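6-pyruvoyl tetrahydropterin synthase (Plasmodium falciparum, PDB 1Y13) belongs to the 6-pyruvoyl tetrahydropterin synthase family, and its six-chain assembly holds zinc on histidines and biopterin in pockets shared between subunits. Local coordinates at residues V24-P29 with I74-V79; N84-H89 with G139-N144; F90-Y95 with I108-E113. All coordinates share one frame; numbering follows the deposited sequence.

Contact 1 of 3, residues V24-P29 with I74-V79; sequences VSVESP and ILKEKV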
# COMPACT_ATOMS: atom_id res chain seq x y z
N VAL A 24 5.84 5.87 19.24
CA VAL A 24 6.24 6.31 17.90
C VAL A 24 6.77 5.09 17.14
O VAL A 24 7.37 4.18 17.73
CB VAL A 24 7.29 7.45 17.90
CG1 VAL A 24 6.66 8.78 18.36
CG2 VAL A 24 8.51 7.11 18.78
N SER A 25 6.51 5.05 15.84
CA SER A 25 7.03 3.99 14.99
C SER A 25 7.47 4.53 13.67
O SER A 25 6.94 5.54 13.19
CB SER A 25 6.05 2.83 14.76
OG SER A 25 4.86 3.24 14.14
N VAL A 26 8.45 3.85 13.11
CA VAL A 26 8.98 4.15 11.79
C VAL A 26 8.97 2.87 10.95
O VAL A 26 9.22 1.78 11.46
CB VAL A 26 10.40 4.78 11.86
CG1 VAL A 26 10.34 6.13 12.54
CG2 VAL A 26 11.35 3.85 12.64
N GLU A 27 8.63 3.00 9.68
CA GLU A 27 8.58 1.87 8.76
C GLU A 27 8.88 2.42 7.39
O GLU A 27 8.44 3.51 7.06
CB GLU A 27 7.19 1.24 8.76
CG GLU A 27 6.13 2.01 7.95
CD GLU A 27 4.70 1.52 8.21
N SER A 28 9.65 1.68 6.58
CA SER A 28 9.88 2.09 5.20
C SER A 28 10.41 0.91 4.41
O SER A 28 11.20 0.11 4.94
CB SER A 28 10.91 3.22 5.14
OG SER A 28 11.33 3.47 3.80
N PRO A 29 10.03 0.83 3.12
CA PRO A 29 10.70 -0.02 2.11
C PRO A 29 12.23 0.08 2.18
O PRO A 29 12.92 -0.84 1.75
CB PRO A 29 10.26 0.61 0.80
CG PRO A 29 8.89 1.17 1.07
CD PRO A 29 8.88 1.57 2.54
N ILE A 74 16.42 9.58 15.06
CA ILE A 74 17.22 8.60 15.79
C ILE A 74 16.79 7.15 15.44
O ILE A 74 17.63 6.28 15.19
CB ILE A 74 17.16 8.85 17.32
CG1 ILE A 74 17.79 10.22 17.65
CG2 ILE A 74 17.83 7.70 18.08
CD1 ILE A 74 17.62 10.67 19.11
N LEU A 75 15.49 6.89 15.45
CA LEU A 75 15.01 5.55 15.16
C LEU A 75 15.37 5.15 13.73
O LEU A 75 15.79 4.01 13.49
CB LEU A 75 13.50 5.41 15.40
CG LEU A 75 12.91 5.84 16.75
CD1 LEU A 75 11.42 5.57 16.78
CD2 LEU A 75 13.59 5.11 17.90
N LYS A 76 15.21 6.07 12.79
CA LYS A 76 15.49 5.77 11.38
C LYS A 76 16.96 5.46 11.16
O LYS A 76 17.30 4.49 10.46
CB LYS A 76 15.07 6.91 10.46
CG LYS A 76 13.57 7.04 10.34
CD LYS A 76 13.23 8.25 9.46
CE LYS A 76 11.78 8.21 9.00
NZ LYS A 76 11.53 7.28 7.86
N GLU A 77 17.82 6.28 11.76
CA GLU A 77 19.27 6.14 11.62
C GLU A 77 19.73 4.79 12.18
O GLU A 77 20.56 4.12 11.58
CB GLU A 77 20.00 7.32 12.29
CG GLU A 77 21.51 7.26 12.27
CD GLU A 77 22.15 8.23 13.26
N LYS A 78 19.16 4.38 13.31
CA LYS A 78 19.56 3.10 13.93
C LYS A 78 19.05 1.87 13.18
O LYS A 78 19.77 0.87 13.05
CB LYS A 78 19.15 3.03 15.39
CG LYS A 78 19.73 4.11 16.27
CD LYS A 78 21.22 4.28 16.08
CE LYS A 78 21.75 5.43 16.93
NZ LYS A 78 23.24 5.49 16.85
N VAL A 79 17.82 1.93 12.68
CA VAL A 79 17.29 0.83 11.87
C VAL A 79 18.10 0.69 10.58
O VAL A 79 18.41 -0.43 10.18
CB VAL A 79 15.80 0.99 11.50
CG1 VAL A 79 15.37 -0.13 10.54
CG2 VAL A 79 14.92 1.03 12.75

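Contact 2 of 3, residues N84-H89 with G139-N144; sequences NKLDHH and GQYILN. With BIO (biopterin), chain G.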
# COMPACT_ATOMS: atom_id res chain seq x y z
N ASN A 84 21.74 -2.26 6.98
CA ASN A 84 22.89 -2.16 6.13
C ASN A 84 23.94 -3.25 6.37
O ASN A 84 24.55 -3.72 5.41
CB ASN A 84 23.52 -0.77 6.23
CG ASN A 84 22.69 0.30 5.51
OD1 ASN A 84 21.76 -0.01 4.75
ND2 ASN A 84 23.02 1.59 5.76
N LYS A 85 24.12 -3.67 7.62
CA LYS A 85 25.11 -4.69 7.95
C LYS A 85 24.70 -6.06 7.40
O LYS A 85 25.55 -6.85 7.00
CB LYS A 85 25.31 -4.80 9.47
CG LYS A 85 26.14 -3.68 10.07
N LEU A 86 23.40 -6.33 7.40
CA LEU A 86 22.87 -7.60 6.93
C LEU A 86 22.74 -7.69 5.39
O LEU A 86 22.94 -8.76 4.78
CB LEU A 86 21.51 -7.85 7.59
CG LEU A 86 21.47 -8.58 8.94
CD1 LEU A 86 22.57 -8.13 9.82
CD2 LEU A 86 20.16 -8.34 9.68
N ASP A 87 22.42 -6.56 4.76
CA ASP A 87 22.04 -6.49 3.35
C ASP A 87 23.08 -7.18 2.46
O ASP A 87 24.29 -7.01 2.67
CB ASP A 87 21.85 -5.01 2.96
CG ASP A 87 21.21 -4.80 1.58
OD1 ASP A 87 20.33 -5.56 1.15
OD2 ASP A 87 21.59 -3.83 0.92
N HIS A 88 22.59 -7.95 1.49
CA HIS A 88 23.42 -8.58 0.44
C HIS A 88 24.34 -9.68 0.88
O HIS A 88 25.49 -9.70 0.50
CB HIS A 88 24.17 -7.52 -0.37
CG HIS A 88 23.35 -6.97 -1.49
ND1 HIS A 88 23.78 -6.97 -2.80
CD2 HIS A 88 22.09 -6.47 -1.50
CE1 HIS A 88 22.84 -6.45 -3.56
NE2 HIS A 88 21.80 -6.14 -2.80
N HIS A 89 23.82 -10.60 1.68
CA HIS A 89 24.59 -11.72 2.16
C HIS A 89 23.75 -12.96 2.16
O HIS A 89 22.52 -12.88 2.09
CB HIS A 89 25.03 -11.45 3.61
CG HIS A 89 26.03 -10.36 3.74
ND1 HIS A 89 25.70 -9.10 4.18
CD2 HIS A 89 27.35 -10.34 3.46
CE1 HIS A 89 26.79 -8.35 4.19
NE2 HIS A 89 27.80 -9.08 3.75
N GLY A 139 14.63 -11.58 13.66
CA GLY A 139 14.03 -10.49 14.47
C GLY A 139 14.60 -10.30 15.87
O GLY A 139 14.93 -9.17 16.27
N GLN A 140 14.72 -11.39 16.62
CA GLN A 140 15.33 -11.34 17.95
C GLN A 140 16.73 -10.77 17.90
O GLN A 140 17.09 -9.91 18.72
CB GLN A 140 15.33 -12.74 18.59
CG GLN A 140 13.94 -13.33 18.79
CD GLN A 140 13.94 -14.70 19.49
OE1 GLN A 140 14.67 -15.62 19.11
NE2 GLN A 140 13.12 -14.82 20.51
N TYR A 141 17.53 -11.23 16.94
CA TYR A 141 18.87 -10.67 16.77
C TYR A 141 18.83 -9.16 16.44
O TYR A 141 19.57 -8.37 17.02
CB TYR A 141 19.67 -11.44 15.70
CG TYR A 141 20.96 -10.76 15.32
CD1 TYR A 141 22.11 -10.92 16.10
CD2 TYR A 141 21.02 -9.94 14.19
CE1 TYR A 141 23.31 -10.28 15.75
CE2 TYR A 141 22.23 -9.30 13.83
CZ TYR A 141 23.35 -9.48 14.61
OH TYR A 141 24.51 -8.83 14.26
N ILE A 142 17.97 -8.76 15.50
CA ILE A 142 17.83 -7.35 15.15
C ILE A 142 17.41 -6.48 16.37
O ILE A 142 17.98 -5.40 16.62
CB ILE A 142 16.91 -7.18 13.96
CG1 ILE A 142 17.64 -7.65 12.69
CG2 ILE A 142 16.49 -5.72 13.80
CD1 ILE A 142 16.76 -7.77 11.53
N LEU A 143 16.49 -7.00 17.16
CA LEU A 143 16.00 -6.29 18.35
C LEU A 143 17.13 -6.03 19.32
O LEU A 143 17.29 -4.91 19.79
CB LEU A 143 14.87 -7.07 19.04
CG LEU A 143 14.28 -6.51 20.35
CD1 LEU A 143 13.51 -5.24 20.12
CD2 LEU A 143 13.40 -7.51 20.97
N ASN A 144 17.91 -7.07 19.61
CA ASN A 144 19.06 -6.93 20.50
C ASN A 144 20.07 -5.91 19.97
O ASN A 144 20.46 -5.00 20.68
CB ASN A 144 19.71 -8.28 20.77
CG ASN A 144 18.79 -9.25 21.52
OD1 ASN A 144 17.90 -8.84 22.26
ND2 ASN A 144 19.02 -10.55 21.34
N1 BIO G . 19.65 -2.63 -11.79
N2 BIO G . 18.40 -2.20 -13.68
C2 BIO G . 18.80 -3.08 -12.73
N3 BIO G . 18.35 -4.36 -12.71
C4 BIO G . 18.75 -5.26 -11.78
O4 BIO G . 18.35 -6.43 -11.77
C4A BIO G . 19.67 -4.83 -10.70
C8A BIO G . 20.09 -3.44 -10.79
N8 BIO G . 20.92 -3.00 -9.84
C7 BIO G . 21.36 -3.79 -8.87
C6 BIO G . 20.97 -5.09 -8.75
N5 BIO G . 20.12 -5.61 -9.70
C9 BIO G . 21.57 -5.90 -7.61
O9 BIO G . 21.46 -7.33 -7.79
C10 BIO G . 21.07 -5.70 -6.16
O10 BIO G . 19.66 -6.04 -5.99
C11 BIO G . 21.59 -4.39 -5.55

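Contact 3 of 3, residues F90-Y95 with I108-E113; sequences FILPIY and IKIICE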
# COMPACT_ATOMS: atom_id res chain seq x y z
N PHE A 90 24.42 -14.10 2.29
CA PHE A 90 23.80 -15.32 2.74
C PHE A 90 23.84 -15.32 4.27
O PHE A 90 24.91 -15.12 4.89
CB PHE A 90 24.47 -16.57 2.14
CG PHE A 90 23.97 -17.85 2.72
CD1 PHE A 90 22.82 -18.46 2.22
CD2 PHE A 90 24.65 -18.47 3.76
CE1 PHE A 90 22.36 -19.63 2.76
CE2 PHE A 90 24.19 -19.66 4.30
CZ PHE A 90 23.03 -20.24 3.80
N ILE A 91 22.66 -15.50 4.88
CA ILE A 91 22.56 -15.57 6.33
C ILE A 91 22.94 -16.97 6.83
O ILE A 91 22.26 -17.93 6.54
CB ILE A 91 21.13 -15.21 6.83
CG1 ILE A 91 20.77 -13.76 6.45
CG2 ILE A 91 21.02 -15.40 8.34
CD1 ILE A 91 19.26 -13.50 6.48
N LEU A 92 24.02 -17.04 7.58
CA LEU A 92 24.56 -18.27 8.16
C LEU A 92 24.23 -18.34 9.65
O LEU A 92 24.71 -17.53 10.42
CB LEU A 92 26.08 -18.22 7.98
CG LEU A 92 27.17 -19.31 8.03
CD1 LEU A 92 27.33 -19.89 9.42
CD2 LEU A 92 26.94 -20.39 6.99
N PRO A 93 23.39 -19.32 10.06
CA PRO A 93 23.04 -19.46 11.46
C PRO A 93 24.06 -20.31 12.22
O PRO A 93 23.92 -21.53 12.29
CB PRO A 93 21.65 -20.11 11.41
CG PRO A 93 21.60 -20.82 10.08
CD PRO A 93 22.72 -20.34 9.22
N ILE A 94 25.06 -19.66 12.82
CA ILE A 94 26.21 -20.36 13.36
C ILE A 94 25.90 -21.31 14.52
O ILE A 94 26.70 -22.19 14.82
CB ILE A 94 27.43 -19.45 13.63
CG1 ILE A 94 27.07 -18.22 14.44
CG2 ILE A 94 28.12 -19.01 12.33
CD1 ILE A 94 28.30 -17.46 14.94
N TYR A 95 24.72 -21.15 15.12
CA TYR A 95 24.32 -21.97 16.27
C TYR A 95 23.46 -23.17 15.83
O TYR A 95 22.91 -23.89 16.65
CB TYR A 95 23.62 -21.10 17.31
CG TYR A 95 24.60 -20.49 18.27
CD1 TYR A 95 25.31 -19.30 17.97
CD2 TYR A 95 24.89 -21.15 19.49
CE1 TYR A 95 26.22 -18.76 18.87
CE2 TYR A 95 25.80 -20.63 20.40
CZ TYR A 95 26.47 -19.45 20.09
OH TYR A 95 27.35 -19.01 21.03
N ILE A 108 33.41 -20.89 3.03
CA ILE A 108 32.70 -21.60 4.05
C ILE A 108 31.91 -22.72 3.39
O ILE A 108 31.15 -22.46 2.47
CB ILE A 108 31.78 -20.63 4.80
CG1 ILE A 108 32.65 -19.69 5.65
CG2 ILE A 108 30.78 -21.38 5.68
CD1 ILE A 108 31.99 -18.43 6.05
N LYS A 109 32.12 -23.94 3.86
CA LYS A 109 31.36 -25.10 3.41
C LYS A 109 30.29 -25.41 4.45
O LYS A 109 30.56 -25.37 5.64
CB LYS A 109 32.26 -26.32 3.28
CG LYS A 109 31.62 -27.47 2.50
CD LYS A 109 32.50 -28.73 2.58
CE LYS A 109 32.46 -29.50 1.28
NZ LYS A 109 33.43 -30.65 1.34
N ILE A 110 29.08 -25.71 4.00
CA ILE A 110 28.02 -26.12 4.89
C ILE A 110 27.60 -27.53 4.51
O ILE A 110 27.23 -27.78 3.38
CB ILE A 110 26.74 -25.25 4.78
CG1 ILE A 110 27.04 -23.77 4.94
CG2 ILE A 110 25.71 -25.67 5.80
CD1 ILE A 110 25.78 -22.95 4.80
N ILE A 111 27.61 -28.43 5.48
CA ILE A 111 27.19 -29.80 5.24
C ILE A 111 25.90 -30.08 6.03
O ILE A 111 25.85 -29.87 7.25
CB ILE A 111 28.30 -30.77 5.65
CG1 ILE A 111 29.57 -30.45 4.84
CG2 ILE A 111 27.88 -32.21 5.43
CD1 ILE A 111 30.83 -31.09 5.37
N CYS A 112 24.86 -30.51 5.32
CA CYS A 112 23.57 -30.82 5.93
C CYS A 112 23.49 -32.25 6.41
O CYS A 112 24.36 -33.06 6.11
CB CYS A 112 22.43 -30.56 4.97
SG CYS A 112 22.47 -28.89 4.29
N GLU A 113 22.44 -32.53 7.18
CA GLU A 113 22.15 -33.87 7.72
C GLU A 113 22.05 -34.94 6.63
O GLU A 113 22.51 -36.09 6.82
CB GLU A 113 20.82 -33.87 8.46
CG GLU A 113 20.81 -33.33 9.86
CD GLU A 113 19.46 -33.59 10.57
OE1 GLU A 113 18.39 -33.14 10.06

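Contact 1 of 3, residues V24-P29 with I74-V79
In the face of the antiparallel sheet that is packed against helix 72-86, V24 and V26 meet L75 and K76, and the contact illustrates how a helix is laid on a strand by alternate residues. The strand 24-28 and the helix 74-79 pass with their axes 8.8 Å apart at a crossing angle of -44°, and V26 faces K76 with 6.7 Å between their CA atoms.

V26 works with both of its branches. CG2 lies 3.8 Å from CB of L75, while CG1 rests 4.0 Å from CG of K76, so the methyl fork addresses two successive helix residues. L75 in turn spans two alternate strand residues: its CB meets V26, and CD1 at the far end reaches V24, where CG2 of the valine lies 3.9 Å away and the two side chains stand roughly perpendicular. A helix layered on one face of an antiparallel sheet is the basic arrangement of the tunnelling fold (T-fold) to which this family belongs. L75 also touches I70 and M150 of helix 135-150, and F31 packs on both V26 and K76.

K76 makes its contact through CG, in the apolar part of its chain. Beyond CG the lysine stays extended until it bends at the last torsion (chi4 -79°), and NZ makes a weak hydrogen bond with OG1 of T172 in a second subunit. That subunit also pairs a strand antiparallel with residues 24-26, continuing the sheet across the interface, and the side chain of V24 lies about 4 Å from a bound biopterin.

Contact 2 of 3, residues N84-H89 with G139-N144
L86, in the last turn of helix 72-86, carries its side of the contact with Y141 and I142 of helix 135-150, and shows how one leucine can serve two neighbours by its fork. The CA atoms of L86 and I142 are 9.6 Å apart, a gap bridged by side chains. From CA the bond to CB is directed at the opposite helix, and CG, with chi1 turned to -89°, divides the chain there. One branch, CD1, arrives at the edge of the Y141 ring, near its plane, 4.2 Å from CE2; the leucine and the tyrosine lie antiparallel, overlapping near their ends. The other, CD2, settles on the outer arm of I142, 3.9 Å from its CD1 and 4.0 Å from its CG1.

After L86 the helix gives out, D87 being the first residue to leave it. The imidazole of H89 turns back over this end: ND1 donates to the L86 carbonyl O at 2.8 Å, a nearly straight bond (163°) lying in the ring plane but approaching from above the carbonyl plane. H88, by contrast, points outward to the subunit interface, where its ring stacks on the zinc ligand H49 of the fourth subunit. The tail of a biopterin lies at the ring edge but is modelled too close for the detail to be trusted.

D87 OD1 accepts a hydrogen bond from N34 N, tying the helix exit to strand 21-41. From that strand F33 packs on both L86 and I142, strand 162-168 supports I142 through I165, and Y141 leans on L128 of strand 125-128.

Contact 3 of 3, residues F90-Y95 with I108-E113
L92 and I110 share most of this interface, a face-to-face packing of two small sheets: strand 90-93, paired in parallel with strand 125-128, lies against the middle strand of the antiparallel meander 99-104, 107-112 and 117-121. The strand axes are 10.6 Å apart and their directions differ by 61°, so the two layers are joined by side chains and not by backbone pairing. Such packing exemplifies the alternation of a strand, in which I108 and I110 project inward while K109, between them, turns away.

L92 offers a single methyl to the opposite strand. With CG anti to the backbone N (chi1 -162°), CD2 is carried forward until it lies 3.6 Å from CD1 of I110, and it also touches CG2 of I108 at 4.2 Å. The same methyl comes alongside CG1 of I110 as well.

F90, two residues earlier on the same face of its strand, completes the cluster, and its ring stacks on that of F120 from strand 117-121. The ring has CD2 of L92 in its plane, at the edge. The extended arm of I110 (chi2 179°) ends here: its CD1 approaches the ring obliquely, 3.7 Å from F90 CE2, while L92 CD2 is 3.9 Å from that same CE2, three carbons in a nearly equilateral triangle.

Contacts 1 and 2 share helix 72-86, one near its start and the other at its end, and contact 3 begins on the strand that follows it. The centres of contacts 1 and 2 are 14 Å apart and their nearest atoms about 5 Å. The chain passes straight from H89 into F90, so contact 3, centred 17 Å from contact 2, falls within the sequence between the two halves of that contact. The centres of contacts 1 and 3 are about 30 Å apart, on opposite sides of the chain's centre. V24 of contact 1 lies about 4 Å from one biopterin and H88 of contact 2 is beside another, while the side chain of F90 in contact 3 stays about 10 Å from both a zinc ion and a biopterin.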